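Side-chain contacts in uncharacterized protein (Helicobacter pylori, PDB 4O5J), which probably attaches the bacterium to sialylated host glycans, as the extracellular adhesion domain of the outer membrane adhesin SabA: residues 95-100 with 240-245; 89-94 with 198-203; 317-322 with 341-346; 246-251 with 305-310. One frame throughout, in Å; residues are numbered along the deposited sequence.

Interaction 1: 95-100 with 240-245; sequences LGFWSL and YAVFNN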
loop_
_atom_site.group_PDB
_atom_site.type_symbol
_atom_site.label_atom_id
_atom_site.label_comp_id
_atom_site.label_asym_id
_atom_site.label_seq_id
_atom_site.Cartn_x
_atom_site.Cartn_y
_atom_site.Cartn_z
ATOM N N LEU A 95 4.369 -14.048 1.711
ATOM C CA LEU A 95 4.633 -15.489 1.479
ATOM C C LEU A 95 6.018 -15.647 0.828
ATOM O O LEU A 95 6.689 -16.642 1.002
ATOM C CB LEU A 95 3.546 -16.089 0.583
ATOM C CG LEU A 95 2.205 -16.265 1.306
ATOM C CD1 LEU A 95 1.069 -16.627 0.323
ATOM C CD2 LEU A 95 2.364 -17.326 2.406
ATOM N N GLY A 96 6.458 -14.648 0.069
ATOM C CA GLY A 96 7.799 -14.656 -0.501
ATOM C C GLY A 96 8.827 -14.569 0.596
ATOM O O GLY A 96 9.806 -15.318 0.597
ATOM N N PHE A 97 8.626 -13.674 1.546
ATOM C CA PHE A 97 9.553 -13.608 2.650
ATOM C C PHE A 97 9.578 -14.912 3.449
ATOM O O PHE A 97 10.634 -15.437 3.835
ATOM C CB PHE A 97 9.272 -12.421 3.569
ATOM C CG PHE A 97 10.216 -12.365 4.716
ATOM C CD1 PHE A 97 11.472 -11.803 4.565
ATOM C CD2 PHE A 97 9.895 -12.952 5.936
ATOM C CE1 PHE A 97 12.375 -11.789 5.617
ATOM C CE2 PHE A 97 10.789 -12.947 6.989
ATOM C CZ PHE A 97 12.032 -12.353 6.845
ATOM N N TRP A 98 8.391 -15.435 3.734
ATOM C CA TRP A 98 8.307 -16.711 4.469
ATOM C C TRP A 98 9.101 -17.771 3.746
ATOM O O TRP A 98 9.831 -18.595 4.337
ATOM C CB TRP A 98 6.834 -17.162 4.586
ATOM C CG TRP A 98 6.784 -18.535 5.103
ATOM C CD1 TRP A 98 6.591 -19.678 4.385
ATOM C CD2 TRP A 98 7.009 -18.949 6.492
ATOM N NE1 TRP A 98 6.646 -20.779 5.221
ATOM C CE2 TRP A 98 6.893 -20.384 6.513
ATOM C CE3 TRP A 98 7.300 -18.277 7.673
ATOM C CZ2 TRP A 98 7.046 -21.129 7.689
ATOM C CZ3 TRP A 98 7.442 -19.014 8.858
ATOM C CH2 TRP A 98 7.314 -20.428 8.852
ATOM N N SER A 99 8.968 -17.775 2.435
ATOM C CA SER A 99 9.714 -18.720 1.585
ATOM C C SER A 99 11.243 -18.565 1.764
ATOM O O SER A 99 11.978 -19.586 1.823
ATOM C CB SER A 99 9.322 -18.481 0.151
ATOM O OG SER A 99 9.905 -19.454 -0.631
ATOM N N LEU A 100 11.740 -17.327 1.918
ATOM C CA LEU A 100 13.180 -17.090 2.127
ATOM C C LEU A 100 13.590 -17.517 3.523
ATOM O O LEU A 100 14.575 -18.257 3.715
ATOM C CB LEU A 100 13.534 -15.603 1.959
ATOM C CG LEU A 100 13.511 -15.025 0.576
ATOM C CD1 LEU A 100 13.794 -13.505 0.665
ATOM C CD2 LEU A 100 14.532 -15.759 -0.341
ATOM N N TYR A 240 16.439 -6.341 8.980
ATOM C CA TYR A 240 16.451 -6.266 7.504
ATOM C C TYR A 240 15.299 -5.464 6.967
ATOM O O TYR A 240 14.123 -5.674 7.380
ATOM C CB TYR A 240 16.453 -7.647 6.914
ATOM C CG TYR A 240 17.707 -8.432 7.251
ATOM C CD1 TYR A 240 18.861 -8.354 6.443
ATOM C CD2 TYR A 240 17.762 -9.242 8.375
ATOM C CE1 TYR A 240 19.986 -9.072 6.758
ATOM C CE2 TYR A 240 18.899 -9.939 8.711
ATOM C CZ TYR A 240 20.003 -9.861 7.899
ATOM O OH TYR A 240 21.138 -10.575 8.248
ATOM N N ALA A 241 15.596 -4.523 6.063
ATOM C CA ALA A 241 14.592 -3.619 5.528
ATOM C C ALA A 241 13.489 -4.379 4.771
ATOM O O ALA A 241 12.332 -3.946 4.736
ATOM C CB ALA A 241 15.252 -2.519 4.614
ATOM N N VAL A 242 13.847 -5.481 4.129
ATOM C CA VAL A 242 12.866 -6.229 3.356
ATOM C C VAL A 242 11.777 -6.712 4.318
ATOM O O VAL A 242 10.595 -6.600 4.013
ATOM C CB VAL A 242 13.467 -7.400 2.580
ATOM C CG1 VAL A 242 14.065 -8.446 3.503
ATOM C CG2 VAL A 242 12.405 -8.018 1.664
ATOM N N PHE A 243 12.176 -7.202 5.490
ATOM C CA PHE A 243 11.230 -7.628 6.494
ATOM C C PHE A 243 10.430 -6.447 7.066
ATOM O O PHE A 243 9.176 -6.472 7.063
ATOM C CB PHE A 243 11.896 -8.377 7.609
ATOM C CG PHE A 243 10.910 -8.821 8.708
ATOM C CD1 PHE A 243 10.110 -9.946 8.539
ATOM C CD2 PHE A 243 10.749 -8.056 9.878
ATOM C CE1 PHE A 243 9.194 -10.313 9.536
ATOM C CE2 PHE A 243 9.879 -8.407 10.841
ATOM C CZ PHE A 243 9.095 -9.548 10.686
ATOM N N ASN A 244 11.113 -5.429 7.568
ATOM C CA ASN A 244 10.450 -4.313 8.173
ATOM C C ASN A 244 9.484 -3.623 7.216
ATOM O O ASN A 244 8.357 -3.295 7.596
ATOM C CB ASN A 244 11.465 -3.312 8.695
ATOM C CG ASN A 244 12.347 -3.907 9.780
ATOM O OD1 ASN A 244 11.928 -4.848 10.480
ATOM N ND2 ASN A 244 13.562 -3.426 9.898
ATOM N N ASN A 245 9.934 -3.363 5.988
ATOM C CA ASN A 245 9.110 -2.645 5.051
ATOM C C ASN A 245 7.819 -3.464 4.724
ATOM O O ASN A 245 6.733 -2.914 4.677
ATOM C CB ASN A 245 9.867 -2.347 3.777
ATOM C CG ASN A 245 10.775 -1.129 3.930
ATOM O OD1 ASN A 245 11.027 -0.658 5.039
ATOM N ND2 ASN A 245 11.259 -0.617 2.798
#
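Phe97 and Phe243 meet ring against ring, and their encounter makes up most of this contact between helix 82-101 and the first turn of helix 241-268. Both side chains stand with CG opposite the backbone N (chi1 179° in each), but they leave helices that face one another, and their rings come together at a slant. The planes are 52° apart and the centroids 5.2 Å, an oblique pairing that is neither a stack nor edge-to-face. Phe243 enters by one ortho carbon: its CD1 lies over a face of the Phe97 ring, 3.4 Å from CE2 and 3.5 Å from CZ of Phe97. On the other border of the same ring, Phe97 CE1 is 4.0 Å from Phe243 CB, and it also meets Val242 CG1 at 4.3 Å. The Phe97 ring therefore reaches two successive residues of the facing turn.

Around the pair, Met204, Ile207 and Ala208 of helix 193-209 pack on Phe243, while Leu319 of helix 313-320 packs on Val242. The backbone N of Val242, at the start of its helix, is bonded to Gln315 OE1. Phe97, Val242 and Phe243 are all buried, and hydrocarbon is all that they present to one another. The join consequently rests on shape fit and dispersion, with the orientation of the two rings set by packing and by no directional polar bond.

Interaction 2: 89-94 with 198-203; sequences AVITSV and NLAQQL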
loop_
_atom_site.group_PDB
_atom_site.type_symbol
_atom_site.label_atom_id
_atom_site.label_comp_id
_atom_site.label_asym_id
_atom_site.label_seq_id
_atom_site.Cartn_x
_atom_site.Cartn_y
_atom_site.Cartn_z
ATOM N N ALA A 89 -0.013 -7.813 -4.064
ATOM C CA ALA A 89 1.447 -7.577 -3.936
ATOM C C ALA A 89 1.919 -7.841 -2.510
ATOM O O ALA A 89 2.918 -8.546 -2.287
ATOM C CB ALA A 89 1.810 -6.142 -4.345
ATOM N N VAL A 90 1.226 -7.285 -1.536
ATOM C CA VAL A 90 1.657 -7.396 -0.141
ATOM C C VAL A 90 1.611 -8.859 0.330
ATOM O O VAL A 90 2.585 -9.350 0.915
ATOM C CB VAL A 90 0.806 -6.492 0.766
ATOM C CG1 VAL A 90 1.096 -6.771 2.254
ATOM C CG2 VAL A 90 1.077 -5.036 0.387
ATOM N N ILE A 91 0.527 -9.568 0.033
ATOM C CA ILE A 91 0.413 -10.996 0.421
ATOM C C ILE A 91 1.495 -11.831 -0.249
ATOM O O ILE A 91 2.179 -12.611 0.401
ATOM C CB ILE A 91 -0.990 -11.586 0.044
ATOM C CG1 ILE A 91 -2.147 -10.870 0.750
ATOM C CG2 ILE A 91 -1.051 -13.054 0.443
ATOM C CD1 ILE A 91 -2.045 -10.839 2.238
ATOM N N THR A 92 1.643 -11.672 -1.558
ATOM C CA THR A 92 2.686 -12.361 -2.299
ATOM C C THR A 92 4.065 -12.110 -1.660
ATOM O O THR A 92 4.899 -13.021 -1.551
ATOM C CB THR A 92 2.736 -11.871 -3.724
ATOM O OG1 THR A 92 1.496 -12.204 -4.359
ATOM C CG2 THR A 92 3.865 -12.536 -4.471
ATOM N N SER A 93 4.293 -10.875 -1.198
ATOM C CA SER A 93 5.594 -10.563 -0.666
ATOM C C SER A 93 5.770 -11.181 0.758
ATOM O O SER A 93 6.870 -11.603 1.147
ATOM C CB SER A 93 5.881 -9.067 -0.771
ATOM O OG SER A 93 5.134 -8.388 0.157
ATOM N N VAL A 94 4.684 -11.222 1.537
ATOM C CA VAL A 94 4.732 -11.897 2.829
ATOM C C VAL A 94 5.049 -13.387 2.641
ATOM O O VAL A 94 5.910 -13.963 3.344
ATOM C CB VAL A 94 3.388 -11.740 3.601
ATOM C CG1 VAL A 94 3.376 -12.670 4.816
ATOM C CG2 VAL A 94 3.162 -10.287 4.026
ATOM N N ASN A 198 -5.178 -10.143 7.915
ATOM C CA ASN A 198 -5.088 -10.521 9.312
ATOM C C ASN A 198 -4.105 -11.710 9.539
ATOM O O ASN A 198 -3.345 -11.718 10.486
ATOM C CB ASN A 198 -6.503 -10.901 9.811
ATOM C CG ASN A 198 -6.454 -11.399 11.236
ATOM O OD1 ASN A 198 -6.529 -12.566 11.475
ATOM N ND2 ASN A 198 -6.251 -10.524 12.156
ATOM N N LEU A 199 -4.146 -12.706 8.660
ATOM C CA LEU A 199 -3.238 -13.820 8.784
ATOM C C LEU A 199 -1.789 -13.312 8.566
ATOM O O LEU A 199 -0.867 -13.684 9.306
ATOM C CB LEU A 199 -3.602 -14.914 7.783
ATOM C CG LEU A 199 -4.888 -15.684 8.099
ATOM C CD1 LEU A 199 -5.326 -16.508 6.886
ATOM C CD2 LEU A 199 -4.713 -16.564 9.320
ATOM N N ALA A 200 -1.598 -12.471 7.555
ATOM C CA ALA A 200 -0.281 -11.880 7.247
ATOM C C ALA A 200 0.226 -11.117 8.481
ATOM O O ALA A 200 1.370 -11.326 8.908
ATOM C CB ALA A 200 -0.365 -10.919 6.058
ATOM N N GLN A 201 -0.622 -10.275 9.052
ATOM C CA GLN A 201 -0.259 -9.478 10.217
ATOM C C GLN A 201 0.218 -10.414 11.373
ATOM O O GLN A 201 1.249 -10.181 12.015
ATOM C CB GLN A 201 -1.434 -8.605 10.625
ATOM C CG GLN A 201 -1.219 -7.796 11.873
ATOM C CD GLN A 201 -0.394 -6.590 11.557
ATOM O OE1 GLN A 201 -0.854 -5.697 10.830
ATOM N NE2 GLN A 201 0.848 -6.544 12.076
ATOM N N GLN A 202 -0.532 -11.494 11.618
ATOM C CA GLN A 202 -0.165 -12.381 12.694
ATOM C C GLN A 202 1.185 -13.066 12.438
ATOM O O GLN A 202 1.971 -13.279 13.361
ATOM C CB GLN A 202 -1.236 -13.488 12.882
ATOM C CG GLN A 202 -2.599 -12.959 13.349
ATOM C CD GLN A 202 -3.585 -14.118 13.518
ATOM O OE1 GLN A 202 -3.359 -15.078 14.263
ATOM N NE2 GLN A 202 -4.649 -14.043 12.773
ATOM N N LEU A 203 1.382 -13.521 11.210
ATOM C CA LEU A 203 2.626 -14.171 10.840
ATOM C C LEU A 203 3.845 -13.232 11.017
ATOM O O LEU A 203 4.820 -13.561 11.752
ATOM C CB LEU A 203 2.544 -14.722 9.430
ATOM C CG LEU A 203 3.796 -15.373 8.862
ATOM C CD1 LEU A 203 4.304 -16.490 9.801
ATOM C CD2 LEU A 203 3.548 -15.893 7.448
#
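Ala200 puts its CB between two branched side chains of the facing helix, 4.1 Å from Val94 CG2 and 4.2 Å from Ile91 CD1. Ile91 does not aim straight at its partner. Its CB is directed along the flank, and rotation about CB-CG1 (chi2 -56°) brings CD1 round to the alanine. Val94, by contrast, faces the other helix directly and spreads its two methyls over neighbouring positions: CG2, beside its own backbone N, takes Ala200, while CG1 reaches Leu203 CD2 at 4.2 Å. Val94 and Leu203 run past each other in opposite senses, with these two methyls as their point of contact.

Polar groups in this part of helix 82-101 are satisfied close by. Ser93 OG donates to Val90 O at 2.8 Å, approaching 28° out of the carbonyl plane, and the same oxygen accepts Val94 N at 2.9 Å. Thr92 OG1 is bonded to Gln88 O and to Gln163 NE2. Leu159 of helix 146-163 packs on both Ile91 and Val94, and Met204 also covers Val94.

The two segments run in roughly the same direction, their axes 10.5 Å apart at closest approach and 37° from parallel. Packing of this sort, with methyl-bearing side chains filling the gap between well-separated axes, is that of the hydrophobic interior of a predominantly helical bundle.

Interaction 3: 317-322 with 341-346; sequences KYLEKA and VNLNQE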
loop_
_atom_site.group_PDB
_atom_site.type_symbol
_atom_site.label_atom_id
_atom_site.label_comp_id
_atom_site.label_asym_id
_atom_site.label_seq_id
_atom_site.Cartn_x
_atom_site.Cartn_y
_atom_site.Cartn_z
ATOM N N LYS A 317 15.857 -8.603 -4.855
ATOM C CA LYS A 317 16.187 -9.660 -5.818
ATOM C C LYS A 317 15.961 -11.040 -5.178
ATOM O O LYS A 317 15.454 -11.944 -5.823
ATOM C CB LYS A 317 17.649 -9.508 -6.341
ATOM C CG LYS A 317 18.115 -10.571 -7.294
ATOM C CD LYS A 317 17.263 -10.680 -8.568
ATOM C CE LYS A 317 17.313 -9.439 -9.478
ATOM N NZ LYS A 317 16.305 -9.388 -10.619
ATOM N N TYR A 318 16.373 -11.217 -3.922
ATOM C CA TYR A 318 16.174 -12.499 -3.202
ATOM C C TYR A 318 14.662 -12.787 -3.095
ATOM O O TYR A 318 14.218 -13.883 -3.395
ATOM C CB TYR A 318 16.756 -12.443 -1.804
ATOM C CG TYR A 318 18.155 -12.890 -1.683
ATOM C CD1 TYR A 318 18.469 -14.123 -1.077
ATOM C CD2 TYR A 318 19.240 -12.113 -2.183
ATOM C CE1 TYR A 318 19.766 -14.541 -0.935
ATOM C CE2 TYR A 318 20.565 -12.576 -2.021
ATOM C CZ TYR A 318 20.813 -13.769 -1.424
ATOM O OH TYR A 318 22.128 -14.254 -1.292
ATOM N N LEU A 319 13.894 -11.783 -2.717
ATOM C CA LEU A 319 12.447 -11.897 -2.612
ATOM C C LEU A 319 11.825 -12.309 -3.958
ATOM O O LEU A 319 11.025 -13.241 -4.021
ATOM C CB LEU A 319 11.874 -10.558 -2.175
ATOM C CG LEU A 319 10.387 -10.487 -1.849
ATOM C CD1 LEU A 319 10.030 -11.384 -0.622
ATOM C CD2 LEU A 319 10.051 -9.031 -1.515
ATOM N N GLU A 320 12.180 -11.632 -5.046
ATOM C CA GLU A 320 11.639 -11.965 -6.374
ATOM C C GLU A 320 12.014 -13.370 -6.782
ATOM O O GLU A 320 11.277 -14.011 -7.526
ATOM C CB GLU A 320 12.274 -11.057 -7.435
ATOM C CG GLU A 320 11.614 -9.751 -7.481
ATOM C CD GLU A 320 12.193 -8.933 -8.612
ATOM O OE1 GLU A 320 13.467 -9.001 -8.729
ATOM O OE2 GLU A 320 11.389 -8.229 -9.333
ATOM N N LYS A 321 13.163 -13.857 -6.317
ATOM C CA LYS A 321 13.669 -15.147 -6.814
ATOM C C LYS A 321 13.483 -16.253 -5.778
ATOM O O LYS A 321 14.046 -17.352 -5.903
ATOM C CB LYS A 321 15.125 -15.030 -7.232
ATOM C CG LYS A 321 15.382 -14.047 -8.349
ATOM C CD LYS A 321 14.959 -14.586 -9.636
ATOM C CE LYS A 321 15.424 -13.661 -10.739
ATOM N NZ LYS A 321 15.099 -14.439 -11.944
ATOM N N ALA A 322 12.716 -15.959 -4.724
ATOM C CA ALA A 322 12.599 -16.864 -3.566
ATOM C C ALA A 322 12.137 -18.247 -4.013
ATOM O O ALA A 322 12.463 -19.236 -3.375
ATOM C CB ALA A 322 11.640 -16.280 -2.505
ATOM N N VAL A 341 6.716 -14.726 -8.788
ATOM C CA VAL A 341 7.169 -14.394 -10.109
ATOM C C VAL A 341 6.265 -13.266 -10.652
ATOM O O VAL A 341 6.636 -12.532 -11.565
ATOM C CB VAL A 341 7.203 -15.661 -10.996
ATOM C CG1 VAL A 341 5.854 -15.909 -11.663
ATOM C CG2 VAL A 341 8.283 -15.531 -12.005
ATOM N N ASN A 342 5.080 -13.123 -10.076
ATOM C CA ASN A 342 4.182 -12.037 -10.434
ATOM C C ASN A 342 4.425 -10.778 -9.640
ATOM O O ASN A 342 3.788 -9.768 -9.905
ATOM C CB ASN A 342 2.732 -12.462 -10.225
ATOM C CG ASN A 342 2.397 -13.704 -11.040
ATOM O OD1 ASN A 342 2.806 -13.825 -12.184
ATOM N ND2 ASN A 342 1.687 -14.638 -10.447
ATOM N N LEU A 343 5.329 -10.840 -8.652
ATOM C CA LEU A 343 5.463 -9.744 -7.674
ATOM C C LEU A 343 5.788 -8.402 -8.328
ATOM O O LEU A 343 5.093 -7.402 -8.122
ATOM C CB LEU A 343 6.488 -10.081 -6.609
ATOM C CG LEU A 343 6.684 -8.976 -5.610
ATOM C CD1 LEU A 343 5.346 -8.567 -4.955
ATOM C CD2 LEU A 343 7.736 -9.357 -4.566
ATOM N N ASN A 344 6.826 -8.384 -9.135
ATOM C CA ASN A 344 7.270 -7.157 -9.674
ATOM C C ASN A 344 6.221 -6.483 -10.592
ATOM O O ASN A 344 6.077 -5.256 -10.598
ATOM C CB ASN A 344 8.616 -7.306 -10.351
ATOM C CG ASN A 344 9.197 -5.942 -10.667
ATOM O OD1 ASN A 344 9.114 -5.471 -11.794
ATOM N ND2 ASN A 344 9.649 -5.234 -9.633
ATOM N N GLN A 345 5.483 -7.266 -11.355
ATOM C CA GLN A 345 4.438 -6.733 -12.196
ATOM C C GLN A 345 3.347 -6.089 -11.302
ATOM O O GLN A 345 2.836 -4.998 -11.587
ATOM C CB GLN A 345 3.842 -7.847 -13.061
ATOM C CG GLN A 345 2.526 -7.471 -13.686
ATOM C CD GLN A 345 2.710 -6.373 -14.759
ATOM O OE1 GLN A 345 3.229 -6.645 -15.838
ATOM N NE2 GLN A 345 2.303 -5.129 -14.457
ATOM N N GLU A 346 3.015 -6.746 -10.199
ATOM C CA GLU A 346 1.985 -6.209 -9.300
ATOM C C GLU A 346 2.440 -4.896 -8.654
ATOM O O GLU A 346 1.650 -3.945 -8.504
ATOM C CB GLU A 346 1.687 -7.225 -8.225
ATOM C CG GLU A 346 1.001 -8.437 -8.786
ATOM C CD GLU A 346 0.939 -9.592 -7.779
ATOM O OE1 GLU A 346 1.566 -9.516 -6.702
ATOM O OE2 GLU A 346 0.281 -10.602 -8.066
#
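Glu320 OE1 is held by Lys317, one turn earlier, through a long, weak salt bridge (NZ to OE1 3.4 Å), while the other carboxylate oxygen, OE2, is turned across the interface and lies against Asn344 without bonding it. OE2 is 3.1 Å from Asn344 CB and 3.5 Å from Asn344 ND2, too poorly aligned to be a hydrogen bond, with the carboxylate and amide planes 72° apart. The amide nitrogen instead finds its partner in Tyr316 OH, which probably fixes how the asparagine is turned. Glu320 gets there by running extended beyond CG, from a helix that ends at this very residue; Lys321 already leaves helical geometry.

The segments flank a connection without helix or strand, by which the chain passes from helix 313-320 to helix 343-396, so the contact closes the two ends of that excursion on each other. Alongside the approach of Glu320 to Asn344 lies an apolar pair. Leu319 and Leu343, both buried, cross at about a right angle and touch through CD2 methyls 3.8 Å apart, and Leu319 CG is 4.0 Å from the same Leu343 CD2. On its other flank Leu319 packs against Val242 and Ile246 of helix 241-268, while Glu346, a turn beyond Asn342, meets Ala89 and Thr92 of helix 82-101.

Interaction 4: 246-251 with 305-310; sequences IKAMIP and FNLFNS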
loop_
_atom_site.group_PDB
_atom_site.type_symbol
_atom_site.label_atom_id
_atom_site.label_comp_id
_atom_site.label_asym_id
_atom_site.label_seq_id
_atom_site.Cartn_x
_atom_site.Cartn_y
_atom_site.Cartn_z
ATOM N N ILE A 246 7.956 -4.754 4.467
ATOM C CA ILE A 246 6.820 -5.593 4.167
ATOM C C ILE A 246 5.871 -5.598 5.375
ATOM O O ILE A 246 4.676 -5.435 5.207
ATOM C CB ILE A 246 7.223 -7.049 3.826
ATOM C CG1 ILE A 246 7.967 -7.099 2.500
ATOM C CG2 ILE A 246 5.974 -7.938 3.779
ATOM C CD1 ILE A 246 8.466 -8.521 2.091
ATOM N N LYS A 247 6.401 -5.697 6.583
ATOM C CA LYS A 247 5.584 -5.688 7.789
ATOM C C LYS A 247 4.804 -4.394 7.909
ATOM O O LYS A 247 3.629 -4.394 8.288
ATOM C CB LYS A 247 6.451 -5.938 9.039
ATOM C CG LYS A 247 5.610 -6.075 10.303
ATOM C CD LYS A 247 6.501 -6.516 11.477
ATOM C CE LYS A 247 5.740 -6.754 12.763
ATOM N NZ LYS A 247 5.154 -5.509 13.236
ATOM N N ALA A 248 5.432 -3.274 7.549
ATOM C CA ALA A 248 4.753 -1.976 7.697
ATOM C C ALA A 248 3.604 -1.814 6.695
ATOM O O ALA A 248 2.662 -1.050 6.931
ATOM C CB ALA A 248 5.774 -0.822 7.553
ATOM N N MET A 249 3.676 -2.513 5.561
ATOM C CA MET A 249 2.648 -2.373 4.516
ATOM C C MET A 249 1.281 -2.900 5.018
ATOM O O MET A 249 0.218 -2.388 4.600
ATOM C CB MET A 249 3.006 -3.195 3.315
ATOM C CG MET A 249 4.256 -2.709 2.619
ATOM S SD MET A 249 4.706 -3.931 1.360
ATOM C CE MET A 249 6.334 -3.314 0.775
ATOM N N ILE A 250 1.304 -3.865 5.924
ATOM C CA ILE A 250 0.005 -4.553 6.277
ATOM C C ILE A 250 -1.012 -3.611 6.953
ATOM O O ILE A 250 -2.122 -3.413 6.437
ATOM C CB ILE A 250 0.255 -5.834 7.061
ATOM C CG1 ILE A 250 1.124 -6.756 6.205
ATOM C CG2 ILE A 250 -1.079 -6.532 7.468
ATOM C CD1 ILE A 250 1.908 -7.757 6.989
ATOM N N PRO A 251 -0.642 -2.966 8.077
ATOM C CA PRO A 251 -1.588 -2.052 8.714
ATOM C C PRO A 251 -1.976 -0.915 7.790
ATOM O O PRO A 251 -3.126 -0.485 7.817
ATOM C CB PRO A 251 -0.816 -1.481 9.915
ATOM C CG PRO A 251 0.283 -2.439 10.156
ATOM C CD PRO A 251 0.631 -3.025 8.814
ATOM N N PHE A 305 3.814 1.434 -2.410
ATOM C CA PHE A 305 4.794 1.437 -3.472
ATOM C C PHE A 305 6.156 1.918 -2.931
ATOM O O PHE A 305 7.197 1.267 -3.154
ATOM C CB PHE A 305 4.361 2.249 -4.691
ATOM C CG PHE A 305 5.499 2.385 -5.693
ATOM C CD1 PHE A 305 5.902 1.294 -6.462
ATOM C CD2 PHE A 305 6.232 3.540 -5.780
ATOM C CE1 PHE A 305 6.967 1.379 -7.352
ATOM C CE2 PHE A 305 7.306 3.646 -6.693
ATOM C CZ PHE A 305 7.687 2.564 -7.472
ATOM N N ASN A 306 6.148 3.018 -2.188
ATOM C CA ASN A 306 7.379 3.563 -1.603
ATOM C C ASN A 306 8.054 2.573 -0.699
ATOM O O ASN A 306 9.301 2.507 -0.662
ATOM C CB ASN A 306 7.104 4.895 -0.879
ATOM C CG ASN A 306 6.820 6.037 -1.867
ATOM O OD1 ASN A 306 7.079 5.899 -3.072
ATOM N ND2 ASN A 306 6.305 7.191 -1.360
ATOM N N LEU A 307 7.263 1.782 0.054
ATOM C CA LEU A 307 7.854 0.791 0.951
ATOM C C LEU A 307 8.541 -0.318 0.138
ATOM O O LEU A 307 9.566 -0.838 0.557
ATOM C CB LEU A 307 6.791 0.181 1.902
ATOM C CG LEU A 307 6.414 1.139 3.079
ATOM C CD1 LEU A 307 5.086 0.738 3.749
ATOM C CD2 LEU A 307 7.570 1.187 4.056
ATOM N N PHE A 308 7.998 -0.677 -1.015
ATOM C CA PHE A 308 8.624 -1.678 -1.868
ATOM C C PHE A 308 9.902 -1.065 -2.485
ATOM O O PHE A 308 10.919 -1.722 -2.592
ATOM C CB PHE A 308 7.735 -2.064 -3.022
ATOM C CG PHE A 308 6.783 -3.197 -2.706
ATOM C CD1 PHE A 308 7.285 -4.494 -2.536
ATOM C CD2 PHE A 308 5.424 -2.974 -2.579
ATOM C CE1 PHE A 308 6.459 -5.551 -2.219
ATOM C CE2 PHE A 308 4.579 -4.045 -2.312
ATOM C CZ PHE A 308 5.093 -5.338 -2.118
ATOM N N ASN A 309 9.836 0.202 -2.852
ATOM C CA ASN A 309 10.930 0.855 -3.602
ATOM C C ASN A 309 12.092 1.187 -2.645
ATOM O O ASN A 309 13.155 1.347 -3.071
ATOM C CB ASN A 309 10.344 2.079 -4.258
ATOM C CG ASN A 309 11.237 2.650 -5.278
ATOM O OD1 ASN A 309 11.181 2.253 -6.434
ATOM N ND2 ASN A 309 12.123 3.566 -4.854
ATOM N N SER A 310 11.873 1.176 -1.324
ATOM C CA SER A 310 12.845 1.481 -0.307
ATOM C C SER A 310 13.568 0.199 0.102
ATOM O O SER A 310 14.429 0.236 0.978
ATOM C CB SER A 310 12.147 1.970 0.972
ATOM O OG SER A 310 11.697 3.167 0.798
#
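Met249 carries a Met-aromatic contact with Phe308, packing helix 241-268 against helix 281-309, the next helix in the chain. Its methyl CE sits almost exactly on the ring normal, 3.4 Å from the centroid and 6° off the perpendicular, a textbook CH-pi geometry. The sulfur follows behind over the same face, SD lying 4.0 Å from the centroid. An extended chain beyond CG, with both chi2 and chi3 near 180°, carries CE over the ring.

Apolar contacts with Leu307 line the rest of the seam. Met249 CE is 3.7 Å from Leu307 CB, and Met249 CG lies equally far from Leu307 CD1, the two side chains passing in opposite directions. On the more exposed side, Ala248 CB rests 4.2 Å from Leu307 CD1.

Polar bonding stays at the periphery: Ser310 OG donates to Asn306 O at 2.9 Å. Val90 of helix 82-101 backs Met249.

The two helical segments are nearly antiparallel, at 175°, with axes 9.4 Å apart. A flexible thioether lying on an aromatic face, with aliphatic neighbours, implies cohesion through dispersion and the polarisable sulfur, without any charge being buried in this seam.

Ile246 is where the four contacts converge. Its CD1 lies 3.6 Å from Ser93 O, 4.0 Å from Leu319 CD2 and 4.2 Å from Phe97 CB, and its CG2 is 3.7 Å from Val94 CG2. Interactions 1 and 2 share helix 82-101, their centres about 10 Å apart, and interactions 1 and 4 share helix 241-268, their centres about 11 Å apart. A probable hydrogen bond from Asn245 ND2 to Leu307 O (2.8 Å) links the latter pair. Interaction 3 joins through Leu319 CD1, 3.5 Å from Phe97 N. Together they form a continuous core within the helical part of the adhesion domain.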